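Local atomic coordinates of GEO10716p1 (Drosophila melanogaster, PDB entry 7BTG), a protein that probably dephosphorylates phosphoarginine in proteins, as a phosphatase of the low-molecular-weight protein tyrosine phosphatase family. Residues A[6-10]-A[11-15]; A[69-73]-A[74-78]. The protein carries 1 engineered substitution. All coordinates share one frame; numbering follows the deposited sequence.

Contact 1: residues A[6-10]-A[11-15]; sequences VSIGN and TCRSP. Engineered in segment 6-10: Ser7 (natural residue Cys). With PO4 (phosphate ion), chain B.
Ser7 and Ser14 have their CA atoms 5.2 Å apart, because the chain leaving strand 2-7 curls round a bound phosphate ion before entering helix 13-27. Amides of both segments point into the ring: Gly9 N meets O4 of the phosphate at 2.9 Å and Thr11 N meets O1 at 2.8 Å, nearly straight (173°). Cys12, the N-cap residue, and Arg13 add their own N-H groups to O1 and O3, so the helix start probably adds favourable electrostatics. The Arg13 side chain bends at chi3 (-66°) and brings its guanidinium edge to the ion, NE to O3 at 2.7 Å and NH2 to O4 at 2.8 Å, while NH1 goes to Asp86. With a lysine in its place, the paired grip on O3 and O4 would probably be lost and Asp86 left without this mate. Asn10 ND2 holds Ser14 OG at 2.9 Å, and Asn10 OD1 accepts from His66. Ser7 is engineered from Cys, and the 2.3 Å separation of its OG from Ser14 OG is doubtfully short. The Ser7-Arg13 spacing, the N-H ring round the phosphate and the family together mark the C-X5-R P-loop of tyrosine phosphatases, whose cysteine is, by family analogy, the nucleophile.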
loop_
_atom_site.group_PDB
_atom_site.type_symbol
_atom_site.label_atom_id
_atom_site.label_comp_id
_atom_site.label_asym_id
_atom_site.label_seq_id
_atom_site.Cartn_x
_atom_site.Cartn_y
_atom_site.Cartn_z
ATOM N N VAL A 6 1.293 -1.183 3.173
ATOM C CA VAL A 6 0.936 -1.387 4.573
ATOM C C VAL A 6 -0.029 -0.307 5.028
ATOM O O VAL A 6 0.226 0.889 4.843
ATOM C CB VAL A 6 2.173 -1.432 5.479
ATOM C CG1 VAL A 6 1.744 -1.488 6.968
ATOM C CG2 VAL A 6 2.983 -2.664 5.142
ATOM N N SER A 7 -1.160 -0.732 5.591
ATOM C CA SER A 7 -2.107 0.156 6.239
ATOM C C SER A 7 -2.403 -0.429 7.608
ATOM O O SER A 7 -2.024 -1.564 7.897
ATOM C CB SER A 7 -3.396 0.327 5.418
ATOM O OG SER A 7 -4.043 -0.908 5.141
ATOM N N ILE A 8 -3.087 0.330 8.471
ATOM C CA ILE A 8 -3.271 -0.193 9.822
ATOM C C ILE A 8 -4.181 -1.414 9.794
ATOM O O ILE A 8 -3.867 -2.450 10.393
ATOM C CB ILE A 8 -3.756 0.901 10.795
ATOM C CG1 ILE A 8 -3.685 0.357 12.214
ATOM C CG2 ILE A 8 -5.175 1.382 10.507
ATOM C CD1 ILE A 8 -3.847 1.387 13.269
ATOM N N GLY A 9 -5.256 -1.365 9.010
ATOM C CA GLY A 9 -6.196 -2.467 9.027
ATOM C C GLY A 9 -5.983 -3.513 7.954
ATOM O O GLY A 9 -6.524 -4.608 8.064
ATOM N N ASN A 10 -5.224 -3.189 6.899
ATOM C CA ASN A 10 -5.085 -4.059 5.725
ATOM C C ASN A 10 -6.450 -4.446 5.168
ATOM O O ASN A 10 -6.707 -5.591 4.795
ATOM C CB ASN A 10 -4.255 -5.303 6.029
ATOM C CG ASN A 10 -3.893 -6.066 4.773
ATOM O OD1 ASN A 10 -3.704 -7.288 4.793
ATOM N ND2 ASN A 10 -3.825 -5.347 3.652
ATOM N N THR A 11 -7.328 -3.457 5.095
ATOM C CA THR A 11 -8.696 -3.672 4.653
ATOM C C THR A 11 -9.216 -2.553 3.768
ATOM O O THR A 11 -10.205 -2.771 3.067
ATOM C CB THR A 11 -9.625 -3.840 5.878
ATOM O OG1 THR A 11 -10.980 -4.033 5.467
ATOM C CG2 THR A 11 -9.543 -2.626 6.804
ATOM N N CYS A 12 -8.577 -1.377 3.741
ATOM C CA CYS A 12 -9.008 -0.291 2.865
ATOM C C CYS A 12 -7.864 0.162 1.964
ATOM O O CYS A 12 -7.800 -0.228 0.799
ATOM C CB CYS A 12 -9.531 0.894 3.682
ATOM S SG CYS A 12 -11.016 0.578 4.667
ATOM N N ARG A 13 -6.931 0.943 2.517
ATOM C CA ARG A 13 -5.907 1.597 1.706
ATOM C C ARG A 13 -4.939 0.595 1.086
ATOM O O ARG A 13 -4.651 0.668 -0.113
ATOM C CB ARG A 13 -5.153 2.634 2.548
ATOM C CG ARG A 13 -6.007 3.801 2.965
ATOM C CD ARG A 13 -5.332 4.593 4.063
ATOM N NE ARG A 13 -5.247 3.782 5.276
ATOM C CZ ARG A 13 -4.644 4.162 6.403
ATOM N NH1 ARG A 13 -4.064 5.364 6.479
ATOM N NH2 ARG A 13 -4.619 3.335 7.451
ATOM N N SER A 14 -4.404 -0.331 1.882
ATOM C CA SER A 14 -3.376 -1.206 1.345
ATOM C C SER A 14 -3.913 -2.184 0.293
ATOM O O SER A 14 -3.229 -2.412 -0.719
ATOM C CB SER A 14 -2.624 -1.952 2.461
ATOM O OG SER A 14 -3.443 -2.450 3.515
ATOM N N PRO A 15 -5.101 -2.782 0.454
ATOM C CA PRO A 15 -5.586 -3.656 -0.628
ATOM C C PRO A 15 -5.888 -2.885 -1.897
ATOM O O PRO A 15 -5.694 -3.414 -2.998
ATOM C CB PRO A 15 -6.855 -4.296 -0.043
ATOM C CG PRO A 15 -6.750 -4.110 1.439
ATOM C CD PRO A 15 -6.002 -2.821 1.627
HETATM P P PO4 B . -6.939 0.569 6.321
HETATM O O1 PO4 B . -6.741 -0.855 5.837
HETATM O O2 PO4 B . -8.354 0.738 6.808
HETATM O O3 PO4 B . -6.748 1.596 5.232
HETATM O O4 PO4 B . -5.925 0.903 7.414
#

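Contact 2: residues A[69-73]-A[74-78]; sequences RMISA and QDFYD
Arg69 presents the edge of its guanidinium to the carboxylate of Asp75, the two planes being 46° apart, so the groups meet twisted and not flat against each other. The Phe76 ring has the carbonyl oxygens of Ser72 and Ala73 at its edge, whereas Ile71 CD1 comes in obliquely, 3.5 Å from Phe76 CE2; across this contact neither flat group has a partner stacked on a face. The site is the entry into the short, weakly bonded helix 73-78 of the low-molecular-weight phosphatase fold, where Asp75 in the first turn reaches back to the chain before it. The salt bridge is end-on and two-pronged. Arg69 NH1 meets Asp75 OD2 at 2.9 Å, close to the guanidinium plane and on the syn lone pair, while Arg69 NH2 reaches Asp75 OD1 from above the carboxylate plane at 3.1 Å. Arg69 NH2 also has Asp36 as a salt-bridge partner, so its positive charge is shared by two acids, which probably steadies the guanidinium. Asp75 CG stands beside its own backbone N (chi1 -72°), which lets the carboxylate reach back to the backbone of Ser72. Ile71 adds an apolar side: CG1 runs obliquely across Asp75, and the Ile71 and Phe76 side chains cross at about a right angle. Leu93 and Met96 of helix 87-99 also touch Ile71. In the turn itself, Phe76 N bonds to Ala73 O at 3.0 Å. A second strong donor, Ser72 N, meets Asp75 OD2 at 2.8 Å, almost straight at 175°, on the anti side but well out of the carboxylate plane.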
loop_
_atom_site.group_PDB
_atom_site.type_symbol
_atom_site.label_atom_id
_atom_site.label_comp_id
_atom_site.label_asym_id
_atom_site.label_seq_id
_atom_site.Cartn_x
_atom_site.Cartn_y
_atom_site.Cartn_z
ATOM N N ARG A 69 -4.083 -9.643 6.529
ATOM C CA ARG A 69 -3.074 -10.373 7.282
ATOM C C ARG A 69 -2.147 -9.384 7.978
ATOM O O ARG A 69 -2.062 -8.207 7.619
ATOM C CB ARG A 69 -2.250 -11.333 6.396
ATOM C CG ARG A 69 -1.262 -10.633 5.452
ATOM C CD ARG A 69 -0.431 -11.637 4.661
ATOM N NE ARG A 69 0.598 -11.007 3.828
ATOM C CZ ARG A 69 1.808 -10.659 4.272
ATOM N NH1 ARG A 69 2.136 -10.862 5.548
ATOM N NH2 ARG A 69 2.695 -10.102 3.446
ATOM N N MET A 70 -1.463 -9.880 9.001
ATOM C CA MET A 70 -0.477 -9.080 9.697
ATOM C C MET A 70 0.825 -9.103 8.924
ATOM O O MET A 70 1.144 -10.080 8.249
ATOM C CB MET A 70 -0.227 -9.622 11.101
ATOM C CG MET A 70 -1.417 -9.594 12.024
ATOM S SD MET A 70 -1.504 -8.090 13.026
ATOM C CE MET A 70 0.171 -7.477 12.955
ATOM N N ILE A 71 1.572 -8.001 9.004
ATOM C CA ILE A 71 2.950 -8.043 8.553
ATOM C C ILE A 71 3.722 -8.953 9.498
ATOM O O ILE A 71 3.481 -8.965 10.711
ATOM C CB ILE A 71 3.558 -6.629 8.485
ATOM C CG1 ILE A 71 4.856 -6.649 7.679
ATOM C CG2 ILE A 71 3.835 -6.072 9.877
ATOM C CD1 ILE A 71 5.408 -5.288 7.382
ATOM N N SER A 72 4.608 -9.767 8.939
ATOM C CA SER A 72 5.487 -10.629 9.715
ATOM C C SER A 72 6.920 -10.141 9.568
ATOM O O SER A 72 7.238 -9.318 8.706
ATOM C CB SER A 72 5.374 -12.089 9.247
ATOM O OG SER A 72 5.810 -12.218 7.901
ATOM N N ALA A 73 7.791 -10.670 10.420
ATOM C CA ALA A 73 9.207 -10.366 10.297
ATOM C C ALA A 73 9.744 -10.747 8.916
ATOM O O ALA A 73 10.533 -9.995 8.325
ATOM C CB ALA A 73 9.979 -11.087 11.397
ATOM N N GLN A 74 9.321 -11.910 8.385
ATOM C CA GLN A 74 9.782 -12.365 7.074
ATOM C C GLN A 74 9.546 -11.318 6.004
ATOM O O GLN A 74 10.352 -11.178 5.075
ATOM C CB GLN A 74 9.070 -13.659 6.665
ATOM C CG GLN A 74 9.814 -14.936 7.008
ATOM C CD GLN A 74 11.008 -15.220 6.098
ATOM O OE1 GLN A 74 11.306 -14.469 5.154
ATOM N NE2 GLN A 74 11.699 -16.320 6.383
ATOM N N ASP A 75 8.451 -10.571 6.127
ATOM C CA ASP A 75 8.129 -9.561 5.131
ATOM C C ASP A 75 9.265 -8.558 4.959
ATOM O O ASP A 75 9.560 -8.138 3.840
ATOM C CB ASP A 75 6.833 -8.857 5.516
ATOM C CG ASP A 75 5.633 -9.734 5.316
ATOM O OD1 ASP A 75 5.616 -10.457 4.305
ATOM O OD2 ASP A 75 4.713 -9.704 6.160
ATOM N N PHE A 76 9.934 -8.189 6.048
ATOM C CA PHE A 76 10.965 -7.165 5.970
ATOM C C PHE A 76 12.190 -7.606 5.175
ATOM O O PHE A 76 12.959 -6.749 4.716
ATOM C CB PHE A 76 11.375 -6.750 7.381
ATOM C CG PHE A 76 10.354 -5.901 8.066
ATOM C CD1 PHE A 76 10.468 -4.520 8.060
ATOM C CD2 PHE A 76 9.255 -6.479 8.689
ATOM C CE1 PHE A 76 9.520 -3.733 8.686
ATOM C CE2 PHE A 76 8.303 -5.687 9.321
ATOM C CZ PHE A 76 8.439 -4.313 9.306
ATOM N N TYR A 77 12.390 -8.909 5.007
ATOM C CA TYR A 77 13.492 -9.436 4.217
ATOM C C TYR A 77 13.089 -9.813 2.798
ATOM O O TYR A 77 13.972 -9.996 1.955
ATOM C CB TYR A 77 14.086 -10.674 4.897
ATOM C CG TYR A 77 14.620 -10.424 6.293
ATOM C CD1 TYR A 77 15.834 -9.789 6.484
ATOM C CD2 TYR A 77 13.919 -10.834 7.409
ATOM C CE1 TYR A 77 16.328 -9.573 7.742
ATOM C CE2 TYR A 77 14.410 -10.621 8.677
ATOM C CZ TYR A 77 15.613 -9.998 8.832
ATOM O OH TYR A 77 16.107 -9.778 10.083
ATOM N N ASP A 78 11.792 -9.930 2.516
ATOM C CA ASP A 78 11.313 -10.401 1.224
ATOM C C ASP A 78 10.775 -9.295 0.322
ATOM O O ASP A 78 10.191 -9.606 -0.714
ATOM C CB ASP A 78 10.220 -11.456 1.412
ATOM C CG ASP A 78 10.719 -12.700 2.130
ATOM O OD1 ASP A 78 11.929 -13.020 2.035
ATOM O OD2 ASP A 78 9.886 -13.357 2.792
#

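From the N terminus, strand 2-7 leads into contact 1, which closes the short loop between that strand and helix 13-27, the first half of a beta-alpha-beta unit completed by strand 34-39. The chain then passes through helix 51-58 and a further loop before contact 2 marks the entry into helix 73-78. The two are in series, neither enclosing nor crossing the other, with centres about 14 Å apart. They nevertheless touch: Asn10 OD1 lies 3.0 Å from Arg69 N, a probable hydrogen bond, and Val6 CG2 packs at 4.2 Å from Ile71 CD1. The phosphate loop and the approach to helix 73-78 are thus tied together beside the parallel sheet.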